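Local coordinates for ABC transporter, substrate binding protein (Polyamine) (Agrobacterium tumefaciens, PDB 4EUO) that binds gamma-aminobutyric acid (GABA) and, as the periplasmic solute-binding protein of an ABC transporter, probably delivers it for uptake, at residues S6-T11 with A224-V229; E60-A65 with S138-I143; G68-L73 with H300-G305; D87-T92 with S98-F103; Q251-M256 with A263-E268. One frame throughout, in Å; residues are numbered along the deposited sequence.

Contact 1: S6-T11 with A224-V229; sequences SSWGGT and AADSLV. With ABU (gamma-amino-butanoic acid), chain E.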
# COMPACT_ATOMS: atom_id res chain seq x y z
N SER A 6 6.56 -12.48 -3.05
CA SER A 6 5.13 -12.24 -3.23
C SER A 6 4.82 -10.77 -3.04
O SER A 6 5.26 -10.16 -2.07
CB SER A 6 4.32 -13.04 -2.21
OG SER A 6 2.94 -12.72 -2.28
N SER A 7 4.03 -10.22 -3.94
CA SER A 7 3.62 -8.82 -3.85
C SER A 7 2.21 -8.66 -4.41
O SER A 7 1.46 -9.64 -4.49
CB SER A 7 4.68 -7.89 -4.44
OG SER A 7 4.36 -6.54 -4.14
N TRP A 8 1.83 -7.44 -4.78
CA TRP A 8 0.46 -7.08 -5.04
C TRP A 8 0.05 -7.20 -6.49
O TRP A 8 -1.04 -6.75 -6.86
CB TRP A 8 0.24 -5.65 -4.49
CG TRP A 8 0.46 -5.63 -3.00
CD1 TRP A 8 1.65 -5.46 -2.35
CD2 TRP A 8 -0.52 -5.91 -2.00
NE1 TRP A 8 1.47 -5.63 -1.00
CE2 TRP A 8 0.16 -5.92 -0.75
CE3 TRP A 8 -1.90 -6.20 -2.02
CZ2 TRP A 8 -0.51 -6.14 0.46
CZ3 TRP A 8 -2.55 -6.45 -0.82
CH2 TRP A 8 -1.86 -6.39 0.41
N GLY A 9 0.91 -7.81 -7.30
CA GLY A 9 0.61 -8.07 -8.69
C GLY A 9 0.67 -6.85 -9.57
O GLY A 9 0.94 -5.73 -9.13
N GLY A 10 0.42 -7.11 -10.84
CA GLY A 10 0.27 -6.07 -11.85
C GLY A 10 1.46 -5.15 -11.97
O GLY A 10 2.60 -5.57 -11.82
N THR A 11 1.15 -3.89 -12.22
CA THR A 11 2.17 -2.89 -12.51
C THR A 11 3.13 -2.68 -11.40
O THR A 11 4.32 -2.47 -11.63
CB THR A 11 1.54 -1.61 -13.03
OG1 THR A 11 0.49 -1.20 -12.15
CG2 THR A 11 0.98 -1.79 -14.44
N ALA A 224 0.69 5.86 4.02
CA ALA A 224 0.94 4.61 4.70
C ALA A 224 2.18 3.99 4.06
O ALA A 224 2.77 4.60 3.17
CB ALA A 224 -0.27 3.67 4.63
N ALA A 225 2.61 2.82 4.55
CA ALA A 225 3.76 2.19 3.94
C ALA A 225 3.56 0.71 3.91
O ALA A 225 2.88 0.15 4.78
CB ALA A 225 5.06 2.53 4.69
N ASP A 226 4.17 0.07 2.92
CA ASP A 226 4.25 -1.39 2.90
C ASP A 226 5.56 -1.79 3.55
O ASP A 226 6.50 -0.98 3.67
CB ASP A 226 4.16 -1.96 1.50
CG ASP A 226 2.74 -2.13 0.98
OD1 ASP A 226 1.80 -1.58 1.59
OD2 ASP A 226 2.56 -2.88 -0.02
N SER A 227 5.66 -3.08 3.88
CA SER A 227 6.82 -3.65 4.53
C SER A 227 7.22 -4.92 3.82
O SER A 227 6.41 -5.55 3.15
CB SER A 227 6.46 -4.04 5.95
OG SER A 227 5.95 -2.91 6.65
N LEU A 228 8.48 -5.32 4.04
CA LEU A 228 8.96 -6.65 3.60
C LEU A 228 9.10 -7.51 4.83
O LEU A 228 9.65 -7.08 5.86
CB LEU A 228 10.30 -6.57 2.87
CG LEU A 228 10.28 -5.73 1.62
CD1 LEU A 228 11.65 -5.73 0.97
CD2 LEU A 228 9.21 -6.21 0.59
N VAL A 229 8.53 -8.73 4.75
CA VAL A 229 8.56 -9.72 5.81
C VAL A 229 8.92 -11.08 5.26
O VAL A 229 8.88 -11.30 4.04
CB VAL A 229 7.21 -9.78 6.56
CG1 VAL A 229 6.88 -8.43 7.17
CG2 VAL A 229 6.07 -10.24 5.65
N ABU E . -0.36 -1.94 -0.09
CD ABU E . -0.06 -1.02 -1.20
CB ABU E . 0.04 -1.76 -2.52
CG ABU E . 0.38 -0.79 -3.60
C ABU E . 0.39 -1.35 -5.00
O ABU E . 0.32 -0.49 -6.01
OXT ABU E . 0.32 -2.64 -5.26
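W8 and D226 form two walls of the GABA pocket of this periplasmic binding protein, the first on the turn between strand 3-6 and helix 10-28, the second on the long strand 215-229. S6 is the last residue of strand 3-6, an inner strand of the sheet, held there by backbone bonds to V56 and D58. S7 then carries the chain out of the strand and fixes its hydroxyl to Q16, a small polar residue suited to a tight exit. W8 follows, and its indole gives the slender ligand a broad flat face. Its CG lies anti to its own carbonyl carbon (chi1 -62°), which turns that face to the GABA chain, whose amino nitrogen stands 4.0 Å above the ring plane, toward the rim. At the other end, GABA OXT comes 3.1 Å from W8 CB. The indole and the D226 carboxylate cross obliquely, their planes 45° apart. W8 NE1 is 3.1 Å from D226 OD2, but at a poor angle for a bond; the indole N-H is instead given to D58, which would hold the ring at a fixed rotation. G9 and G10 both have positive phi, natural for glycine, and let the chain turn into the helix, while the carbonyl of G9 accepts from R203, a ligand-binding arginine. T11 brings its hydroxyl to Q186. On the facing strand, the short acidic side chain of D226 suits an ammonium partner: GABA N donates to D226 OD1 at 2.8 Å and, more weakly, to D226 OD2 at 3.1 Å.

Contact 2: E60-A65 with S138-I143; sequences EGDYAA and SAPGVI
The D62 carboxylate presents one face to the P140 ring, whose CD stands almost squarely over that face, 3.6 Å from D62 CG and 3.5 Å from D62 OD1. From the opposite side, tilted out of the carboxylate plane, R301 forms a salt bridge to D62 OD2. Close to the carboxylate plane, beyond OD2, lies a water 2.8 Å from D62 OD2 and 2.8 Å from the carbonyl oxygen S138 O; it can donate to either, though other acceptors nearby compete for its two protons. The E60 carboxylate is also met on a face: the methyl CB of A139 sits 4.0 Å from E60 OE2, well out of the plane, where a small apolar group fits without competing for the oxygens, which accept from Y40 and Y135. In the two-lobed fold of periplasmic binding proteins this is a meeting across the ligand cleft, between the end of strand 56-60 with its following helix and the loop that leads from strand 132-135 through G141, the N-cap, into helix 142-149. E60 is the N-cap of helix 61-67 and lines the GABA pocket. D62 sits in that helix's first turn, where the helix end would probably favour a negative charge, and its chi1 of 68° swings the carboxylate out toward P140. The proline ring is rigid and has no N-H to offer.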
# COMPACT_ATOMS: atom_id res chain seq x y z
N GLU A 60 1.11 -4.92 3.95
CA GLU A 60 0.80 -3.62 4.52
C GLU A 60 1.48 -3.47 5.88
O GLU A 60 1.56 -4.45 6.65
CB GLU A 60 -0.72 -3.47 4.63
CG GLU A 60 -1.33 -3.26 3.24
CD GLU A 60 -2.76 -3.75 3.07
OE1 GLU A 60 -3.14 -4.77 3.68
OE2 GLU A 60 -3.47 -3.15 2.24
N GLY A 61 1.92 -2.25 6.20
CA GLY A 61 2.68 -2.06 7.44
C GLY A 61 1.92 -2.36 8.72
O GLY A 61 2.54 -2.77 9.72
N ASP A 62 0.61 -2.16 8.74
CA ASP A 62 -0.14 -2.46 9.96
C ASP A 62 -0.21 -3.98 10.20
O ASP A 62 -0.12 -4.43 11.34
CB ASP A 62 -1.54 -1.84 9.91
CG ASP A 62 -2.45 -2.47 8.88
OD1 ASP A 62 -2.12 -2.39 7.67
OD2 ASP A 62 -3.44 -3.08 9.28
N TYR A 63 -0.34 -4.75 9.11
CA TYR A 63 -0.27 -6.20 9.22
C TYR A 63 1.13 -6.60 9.71
O TYR A 63 1.26 -7.37 10.69
CB TYR A 63 -0.57 -6.85 7.87
CG TYR A 63 -0.26 -8.33 7.88
CD1 TYR A 63 -1.20 -9.26 8.31
CD2 TYR A 63 0.99 -8.81 7.47
CE1 TYR A 63 -0.92 -10.63 8.32
CE2 TYR A 63 1.29 -10.17 7.48
CZ TYR A 63 0.33 -11.07 7.91
OH TYR A 63 0.63 -12.41 7.90
N ALA A 64 2.21 -6.04 9.10
CA ALA A 64 3.59 -6.41 9.49
C ALA A 64 3.83 -6.19 10.97
O ALA A 64 4.52 -7.01 11.60
CB ALA A 64 4.57 -5.56 8.71
N ALA A 65 3.33 -5.07 11.53
CA ALA A 65 3.60 -4.70 12.91
C ALA A 65 2.91 -5.58 13.92
O ALA A 65 3.26 -5.51 15.11
CB ALA A 65 3.29 -3.22 13.13
N SER A 138 -10.13 -4.69 5.04
CA SER A 138 -9.89 -3.92 6.25
C SER A 138 -8.45 -3.47 6.31
O SER A 138 -7.53 -4.30 6.43
CB SER A 138 -10.24 -4.73 7.49
OG SER A 138 -10.13 -3.88 8.63
N ALA A 139 -8.23 -2.15 6.24
CA ALA A 139 -6.87 -1.60 6.26
C ALA A 139 -6.98 -0.11 6.41
O ALA A 139 -7.99 0.48 5.98
CB ALA A 139 -6.16 -1.90 4.92
N PRO A 140 -5.96 0.56 6.93
CA PRO A 140 -5.98 2.02 6.99
C PRO A 140 -6.34 2.65 5.66
O PRO A 140 -5.90 2.19 4.59
CB PRO A 140 -4.53 2.38 7.34
CG PRO A 140 -4.03 1.20 8.15
CD PRO A 140 -4.72 0.01 7.50
N GLY A 141 -7.21 3.67 5.72
CA GLY A 141 -7.51 4.48 4.55
C GLY A 141 -8.96 4.90 4.41
O GLY A 141 -9.27 6.10 4.43
N VAL A 142 -9.87 3.93 4.21
CA VAL A 142 -11.27 4.27 3.92
C VAL A 142 -11.93 4.90 5.14
O VAL A 142 -12.64 5.92 5.01
CB VAL A 142 -12.06 3.06 3.43
CG1 VAL A 142 -13.51 3.46 3.25
CG2 VAL A 142 -11.51 2.57 2.11
N ILE A 143 -11.73 4.33 6.33
CA ILE A 143 -12.34 4.89 7.53
C ILE A 143 -11.83 6.32 7.74
O ILE A 143 -12.62 7.23 8.01
CB ILE A 143 -12.05 3.95 8.72
CG1 ILE A 143 -12.93 2.68 8.59
CG2 ILE A 143 -12.28 4.68 10.07
CD1 ILE A 143 -12.46 1.50 9.41
O HOH W 1 -6.05 -3.93 8.76

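Contact 3: G68-L73 with H300-G305; sequences GPKGLL and HRDEIG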
# COMPACT_ATOMS: atom_id res chain seq x y z
N GLY A 68 4.27 -10.59 13.73
CA GLY A 68 5.39 -11.27 14.42
C GLY A 68 5.02 -11.99 15.72
O GLY A 68 5.16 -13.22 15.83
N PRO A 69 4.38 -11.25 16.66
CA PRO A 69 3.92 -11.87 17.92
C PRO A 69 2.92 -13.01 17.75
O PRO A 69 2.77 -13.83 18.65
CB PRO A 69 3.28 -10.69 18.68
CG PRO A 69 3.96 -9.49 18.15
CD PRO A 69 4.15 -9.79 16.68
N LYS A 70 2.23 -13.06 16.59
CA LYS A 70 1.27 -14.12 16.27
C LYS A 70 1.96 -15.40 15.79
O LYS A 70 1.29 -16.42 15.56
CB LYS A 70 0.26 -13.62 15.21
CG LYS A 70 -0.77 -12.68 15.80
CD LYS A 70 -1.84 -12.32 14.78
CE LYS A 70 -2.86 -11.42 15.39
NZ LYS A 70 -3.95 -11.15 14.43
N GLY A 71 3.28 -15.34 15.61
CA GLY A 71 4.07 -16.47 15.16
C GLY A 71 4.06 -16.67 13.66
O GLY A 71 4.34 -17.76 13.17
N LEU A 72 3.72 -15.60 12.89
CA LEU A 72 3.63 -15.73 11.44
C LEU A 72 4.90 -15.47 10.69
O LEU A 72 5.02 -15.86 9.53
CB LEU A 72 2.52 -14.79 10.92
CG LEU A 72 1.10 -15.17 11.35
CD1 LEU A 72 0.16 -13.95 11.29
CD2 LEU A 72 0.55 -16.29 10.49
N LEU A 73 5.85 -14.77 11.33
CA LEU A 73 7.05 -14.25 10.70
C LEU A 73 8.35 -14.64 11.35
O LEU A 73 8.41 -14.73 12.57
CB LEU A 73 6.99 -12.68 10.67
CG LEU A 73 5.72 -12.07 10.04
CD1 LEU A 73 5.80 -10.53 10.09
CD2 LEU A 73 5.53 -12.54 8.58
N HIS A 300 -5.06 -2.69 17.06
CA HIS A 300 -6.50 -2.94 17.08
C HIS A 300 -6.91 -3.69 15.82
O HIS A 300 -8.09 -3.67 15.44
CB HIS A 300 -7.23 -1.57 17.11
CG HIS A 300 -6.82 -0.65 18.23
ND1 HIS A 300 -7.50 -0.60 19.45
CD2 HIS A 300 -5.81 0.23 18.27
CE1 HIS A 300 -6.85 0.31 20.18
NE2 HIS A 300 -5.83 0.84 19.52
N ARG A 301 -5.97 -4.39 15.19
CA ARG A 301 -6.23 -4.92 13.85
C ARG A 301 -7.40 -5.84 13.72
O ARG A 301 -8.23 -5.69 12.82
CB ARG A 301 -4.98 -5.50 13.23
CG ARG A 301 -4.97 -5.50 11.71
CD ARG A 301 -3.65 -6.01 11.14
NE ARG A 301 -3.73 -6.00 9.67
CZ ARG A 301 -4.37 -6.91 8.94
NH1 ARG A 301 -4.81 -8.04 9.50
NH2 ARG A 301 -4.50 -6.74 7.63
N ASP A 302 -7.47 -6.83 14.64
CA ASP A 302 -8.55 -7.81 14.55
C ASP A 302 -9.90 -7.19 14.82
O ASP A 302 -10.88 -7.51 14.13
CB ASP A 302 -8.29 -8.95 15.54
CG ASP A 302 -7.00 -9.69 15.27
OD1 ASP A 302 -6.61 -9.76 14.09
OD2 ASP A 302 -6.40 -10.20 16.23
N GLU A 303 -9.96 -6.28 15.79
CA GLU A 303 -11.23 -5.68 16.15
C GLU A 303 -11.77 -4.75 15.08
O GLU A 303 -12.95 -4.78 14.75
CB GLU A 303 -11.15 -4.99 17.50
CG GLU A 303 -12.51 -4.63 18.10
CD GLU A 303 -13.59 -5.70 18.12
OE1 GLU A 303 -13.30 -6.87 18.45
OE2 GLU A 303 -14.76 -5.34 17.83
N ILE A 304 -10.88 -3.94 14.50
CA ILE A 304 -11.35 -3.07 13.42
C ILE A 304 -11.81 -3.95 12.25
O ILE A 304 -12.87 -3.68 11.67
CB ILE A 304 -10.28 -2.06 12.97
CG1 ILE A 304 -9.86 -1.13 14.12
CG2 ILE A 304 -10.80 -1.26 11.78
CD1 ILE A 304 -8.57 -0.35 13.83
N GLY A 305 -11.06 -5.02 11.95
CA GLY A 305 -11.45 -5.90 10.86
C GLY A 305 -12.83 -6.51 11.05
O GLY A 305 -13.67 -6.51 10.14
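K70 and D302 reach toward each other from opposite directions across the protein surface, the lysine ammonium arriving at the open end of the aspartate carboxylate. Beyond CG the lysine is fully extended, with chi2, chi3 and chi4 all close to 180°, and this stretched chain spans a wide gap: K70 and D302 are the closest pair of CA atoms between the segments, yet stand 11.8 Å apart. K70 NZ donates to D302 OD1 at 3.0 Å, using the syn lone pair of that oxygen. The second contact, K70 NZ to D302 OD2, is a weak bond of 3.2 Å, so the ammonium sits unevenly between the two oxygens. The K70 methylene CE follows behind, 3.8 Å from D302 OD2. Q66 OE1, in the last turn of helix 61-67, accepts from the same ammonium and helps fix its position.

The lysine belongs to a type I turn from G68 to G71. G71, with positive phi, is the C-prime residue of a Schellman motif that ends that helix, a place where glycine is at ease. D302 stands in the first turn of helix 301-313, two residues after its N-cap H300; an acidic residue suits the positive end of a helix. The like charges of K70 and R301 stay 5.9 Å apart, NZ to NH1, each with an acid of its own. Two separate ion pairs thus tie the C-terminal helix to the helix 61-67 region. Since both K70 and D302 are exposed, water probably screens their attraction, and the bridge is likely to contribute less than a buried one would.

Contact 4: D87-T92 with S98-F103; sequences DPRFVT and SFYYSF. With ABU (gamma-amino-butanoic acid), chain E.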
# COMPACT_ATOMS: atom_id res chain seq x y z
N ASP A 87 14.09 3.81 6.61
CA ASP A 87 13.12 4.69 7.21
C ASP A 87 12.77 4.15 8.58
O ASP A 87 12.26 3.04 8.71
CB ASP A 87 11.87 4.80 6.31
CG ASP A 87 10.92 5.89 6.73
OD1 ASP A 87 10.64 5.99 7.93
OD2 ASP A 87 10.32 6.52 5.82
N PRO A 88 13.11 4.89 9.67
CA PRO A 88 12.92 4.32 11.01
C PRO A 88 11.49 4.11 11.45
O PRO A 88 11.26 3.41 12.42
CB PRO A 88 13.70 5.29 11.91
CG PRO A 88 13.63 6.57 11.18
CD PRO A 88 13.72 6.23 9.73
N ARG A 89 10.52 4.70 10.71
CA ARG A 89 9.12 4.56 11.10
C ARG A 89 8.58 3.16 10.85
O ARG A 89 7.55 2.81 11.40
CB ARG A 89 8.24 5.55 10.32
CG ARG A 89 8.50 6.99 10.75
CD ARG A 89 7.86 8.00 9.82
NE ARG A 89 8.46 7.96 8.49
CZ ARG A 89 8.16 8.80 7.52
NH1 ARG A 89 7.32 9.80 7.73
NH2 ARG A 89 8.72 8.66 6.33
N PHE A 90 9.26 2.41 9.97
CA PHE A 90 8.75 1.12 9.53
C PHE A 90 9.63 -0.08 9.84
O PHE A 90 9.45 -1.14 9.24
CB PHE A 90 8.43 1.21 8.03
CG PHE A 90 7.72 2.48 7.64
CD1 PHE A 90 6.51 2.83 8.24
CD2 PHE A 90 8.29 3.36 6.73
CE1 PHE A 90 5.89 4.06 7.93
CE2 PHE A 90 7.67 4.57 6.42
CZ PHE A 90 6.49 4.91 7.04
N VAL A 91 10.58 0.07 10.76
CA VAL A 91 11.47 -1.02 11.18
C VAL A 91 10.94 -1.60 12.48
O VAL A 91 10.66 -0.88 13.43
CB VAL A 91 12.93 -0.49 11.34
CG1 VAL A 91 13.84 -1.55 11.96
CG2 VAL A 91 13.48 -0.02 10.01
N THR A 92 10.72 -2.93 12.48
CA THR A 92 10.35 -3.69 13.67
C THR A 92 11.29 -4.90 13.73
O THR A 92 12.06 -5.13 12.80
CB THR A 92 8.89 -4.15 13.66
OG1 THR A 92 8.75 -5.30 12.82
CG2 THR A 92 7.89 -3.05 13.28
N SER A 98 9.06 -1.30 2.70
CA SER A 98 9.19 -1.66 1.29
C SER A 98 9.06 -0.41 0.42
O SER A 98 9.85 -0.19 -0.51
CB SER A 98 8.10 -2.67 0.92
OG SER A 98 8.25 -3.01 -0.45
N PHE A 99 8.03 0.41 0.69
CA PHE A 99 7.81 1.67 -0.01
C PHE A 99 6.77 2.47 0.74
O PHE A 99 6.00 1.88 1.53
CB PHE A 99 7.39 1.50 -1.49
CG PHE A 99 6.09 0.75 -1.71
CD1 PHE A 99 4.88 1.43 -1.80
CD2 PHE A 99 6.09 -0.63 -1.85
CE1 PHE A 99 3.68 0.73 -2.03
CE2 PHE A 99 4.90 -1.32 -2.07
CZ PHE A 99 3.70 -0.64 -2.16
N TYR A 100 6.73 3.78 0.46
CA TYR A 100 5.83 4.70 1.12
C TYR A 100 4.84 5.18 0.09
O TYR A 100 5.23 5.51 -1.05
CB TYR A 100 6.69 5.82 1.73
CG TYR A 100 5.97 6.88 2.53
CD1 TYR A 100 5.72 6.71 3.88
CD2 TYR A 100 5.65 8.11 1.96
CE1 TYR A 100 5.16 7.73 4.65
CE2 TYR A 100 5.07 9.13 2.71
CZ TYR A 100 4.86 8.94 4.06
OH TYR A 100 4.35 9.96 4.84
N TYR A 101 3.55 5.21 0.43
CA TYR A 101 2.54 5.53 -0.58
C TYR A 101 1.43 6.36 0.00
O TYR A 101 1.35 6.53 1.22
CB TYR A 101 1.96 4.21 -1.16
CG TYR A 101 1.15 3.37 -0.20
CD1 TYR A 101 -0.23 3.54 -0.09
CD2 TYR A 101 1.75 2.39 0.59
CE1 TYR A 101 -0.98 2.75 0.78
CE2 TYR A 101 1.01 1.61 1.47
CZ TYR A 101 -0.35 1.78 1.55
OH TYR A 101 -1.12 1.01 2.38
N SER A 102 0.51 6.79 -0.87
CA SER A 102 -0.68 7.49 -0.44
C SER A 102 -1.92 6.91 -1.08
O SER A 102 -1.85 6.44 -2.22
CB SER A 102 -0.64 8.94 -0.91
OG SER A 102 0.39 9.63 -0.23
N PHE A 103 -3.03 7.01 -0.37
CA PHE A 103 -4.34 6.90 -0.98
C PHE A 103 -4.67 8.31 -1.49
O PHE A 103 -4.56 9.28 -0.73
CB PHE A 103 -5.41 6.47 -0.00
CG PHE A 103 -5.26 5.03 0.38
CD1 PHE A 103 -5.69 4.02 -0.48
CD2 PHE A 103 -4.68 4.68 1.58
CE1 PHE A 103 -5.52 2.67 -0.13
CE2 PHE A 103 -4.51 3.34 1.92
CZ PHE A 103 -4.96 2.34 1.08
N ABU E . -0.36 -1.94 -0.09
CD ABU E . -0.06 -1.02 -1.20
CB ABU E . 0.04 -1.76 -2.52
CG ABU E . 0.38 -0.79 -3.60
C ABU E . 0.39 -1.35 -5.00
O ABU E . 0.32 -0.49 -6.01
OXT ABU E . 0.32 -2.64 -5.26
O HOH W 2 4.96 11.55 6.89
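D87 OD1 is gripped from two sides by R89, the arginine that lays its guanidinium against Y100. The backbone R89 N reaches D87 OD1 at 3.1 Å on its anti side, closing an Asx turn, while R89 NE uses the syn lone pair at 3.0 Å. R89 NH2 completes the side-on salt bridge with D87 OD2, 2.7 Å away and nearly straight at 174°. Held flat in this way, the guanidinium lies 17° from the plane of the Y100 ring, with Y100 CE1 over one of its faces, 4.0 Å from R89 NH2. A water takes a weak bond from R89 NH1 and is paired with the phenol oxygen of Y100. The F90 side chain runs across that of Y100 at about a right angle, with F90 CZ at the edge of the Y100 ring, 3.7 Å from Y100 CD1, and R89 CB covers the centre of one F90 face. Side chains alternate along the strand: Y100 turns to the loop, while F99 offers its edge and Y101 a face to GABA. Strand 96-107 pairs with strand 215-229, on whose A225 the F90 ring packs, and F99 also touches helix 10-28 through Q16.

Contact 5: Q251-M256 with A263-E268; sequences QAQADM and APVNIE
Q253 on helix 250-260 and P264 in the irregular segment after it bring their backbones within 5.3 Å of each other, CA to CA, as the chain doubles back along the helix. The glutamine does the main work. With CG beside the backbone N (chi1 -80°) and a bend at chi2 (-77°), it curls its amide over to the returning chain, where V265 N donates to Q253 OE1 at 2.8 Å. That bond is nearly straight at the hydrogen, although the donor is tilted well out of the carbonyl plane. Q253 NE2 gives its protons to the carbonyls of S98 and A247, so both ends of this buried amide are satisfied. V265 CG2 rests 3.3 Å from Q253 OE1, and the aliphatic part of the glutamine crosses N266 at a slant, Q253 CG being 3.9 Å from N266 CB. N266 forms an Asx turn, its OD1 accepting from E268 N at 2.8 Å in the carbonyl plane; its ND2 donates to the carbonyl of T248, just ahead of the helix. In this two-lobed binding-protein fold the helix and the returning segment lie against helix 10-28 and strand 96-107, and the latter carries pocket residues F99 and Y101. P264 stiffens the returning chain, and its CB lies 3.7 Å from Q253 OE1. M256 is long and flexible, and with bends at chi2 and chi3 its methyl CE comes 4.0 Å from the carbonyl oxygen A263 O.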
# COMPACT_ATOMS: atom_id res chain seq x y z
N GLN A 251 20.14 2.32 -4.11
CA GLN A 251 19.87 2.31 -5.54
C GLN A 251 18.61 1.51 -5.88
O GLN A 251 17.81 1.96 -6.70
CB GLN A 251 21.08 1.80 -6.36
CG GLN A 251 20.97 2.09 -7.86
CD GLN A 251 20.96 3.56 -8.22
OE1 GLN A 251 21.91 4.30 -7.97
NE2 GLN A 251 19.89 3.99 -8.86
N ALA A 252 18.45 0.33 -5.26
CA ALA A 252 17.28 -0.53 -5.45
C ALA A 252 15.99 0.23 -5.08
O ALA A 252 15.01 0.14 -5.82
CB ALA A 252 17.42 -1.79 -4.61
N GLN A 253 16.03 1.02 -3.99
CA GLN A 253 14.85 1.79 -3.59
C GLN A 253 14.59 2.95 -4.56
O GLN A 253 13.43 3.26 -4.91
CB GLN A 253 15.02 2.29 -2.17
CG GLN A 253 14.71 1.23 -1.14
CD GLN A 253 13.21 1.04 -1.00
OE1 GLN A 253 12.49 2.03 -0.87
NE2 GLN A 253 12.72 -0.21 -1.02
N ALA A 254 15.67 3.64 -5.00
CA ALA A 254 15.49 4.71 -5.97
C ALA A 254 14.90 4.14 -7.26
O ALA A 254 14.03 4.75 -7.85
CB ALA A 254 16.84 5.38 -6.26
N ASP A 255 15.37 2.96 -7.70
CA ASP A 255 14.84 2.37 -8.93
C ASP A 255 13.39 1.94 -8.79
O ASP A 255 12.61 2.18 -9.71
CB ASP A 255 15.73 1.20 -9.40
CG ASP A 255 17.14 1.63 -9.82
OD1 ASP A 255 17.38 2.85 -9.95
OD2 ASP A 255 18.00 0.76 -9.90
N MET A 256 13.00 1.42 -7.63
CA MET A 256 11.60 1.05 -7.38
C MET A 256 10.76 2.34 -7.45
O MET A 256 9.70 2.37 -8.07
CB MET A 256 11.52 0.39 -6.00
CG MET A 256 10.09 0.07 -5.51
SD MET A 256 9.23 1.52 -4.81
CE MET A 256 10.36 1.99 -3.49
N ALA A 263 7.26 6.43 -2.90
CA ALA A 263 8.45 7.02 -2.31
C ALA A 263 9.35 5.95 -1.73
O ALA A 263 8.89 4.94 -1.18
CB ALA A 263 8.07 8.03 -1.24
N PRO A 264 10.68 6.15 -1.82
CA PRO A 264 11.61 5.19 -1.23
C PRO A 264 11.62 5.26 0.29
O PRO A 264 11.25 6.29 0.89
CB PRO A 264 12.95 5.59 -1.83
CG PRO A 264 12.82 7.02 -2.16
CD PRO A 264 11.37 7.30 -2.44
N VAL A 265 12.07 4.18 0.91
CA VAL A 265 12.21 4.01 2.35
C VAL A 265 13.65 3.73 2.76
O VAL A 265 13.92 3.11 3.78
CB VAL A 265 11.17 3.02 2.94
CG1 VAL A 265 9.76 3.66 2.90
CG2 VAL A 265 11.19 1.70 2.18
N ASN A 266 14.57 4.25 1.94
CA ASN A 266 16.01 4.32 2.22
C ASN A 266 16.29 5.81 2.14
O ASN A 266 15.93 6.46 1.14
CB ASN A 266 16.84 3.53 1.24
CG ASN A 266 18.31 3.57 1.62
OD1 ASN A 266 18.91 4.65 1.70
ND2 ASN A 266 18.91 2.42 1.89
N ILE A 267 16.90 6.36 3.19
CA ILE A 267 17.17 7.80 3.29
C ILE A 267 18.22 8.33 2.34
O ILE A 267 18.30 9.55 2.16
CB ILE A 267 17.44 8.17 4.75
CG1 ILE A 267 18.86 7.69 5.20
CG2 ILE A 267 16.31 7.59 5.63
CD1 ILE A 267 19.06 7.63 6.67
N GLU A 268 18.95 7.45 1.67
CA GLU A 268 19.95 7.88 0.69
C GLU A 268 19.50 7.67 -0.74
O GLU A 268 20.31 7.81 -1.67
CB GLU A 268 21.30 7.22 0.99
CG GLU A 268 21.77 7.58 2.39
CD GLU A 268 23.22 7.34 2.75
OE1 GLU A 268 23.92 6.61 2.00
OE2 GLU A 268 23.64 7.85 3.81

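Overall arrangement
Contacts 1, 2 and 4 gather around the GABA cleft, their centres 11 to 12 Å apart. Contacts 1 and 4 share neighbouring sheet strands, 215-229 and 96-107, and both touch the ligand; G61 of contact 2 bonds to A225 of contact 1. Along the chain, contact 4 is nested inside contacts 1, 2 and 3, and contact 3 crosses both 1 and 2. Contact 3 lies at the surface, its centre 11 Å from that of contact 2, linked by the D62-R301 salt bridge. Contact 5 sits beside contact 4; it follows 1, 2 and 4 in series and is nested inside contact 3. Contacts 1, 2 and 4 bring pocket residues together, while 3 and 5 lie farther from the ligand.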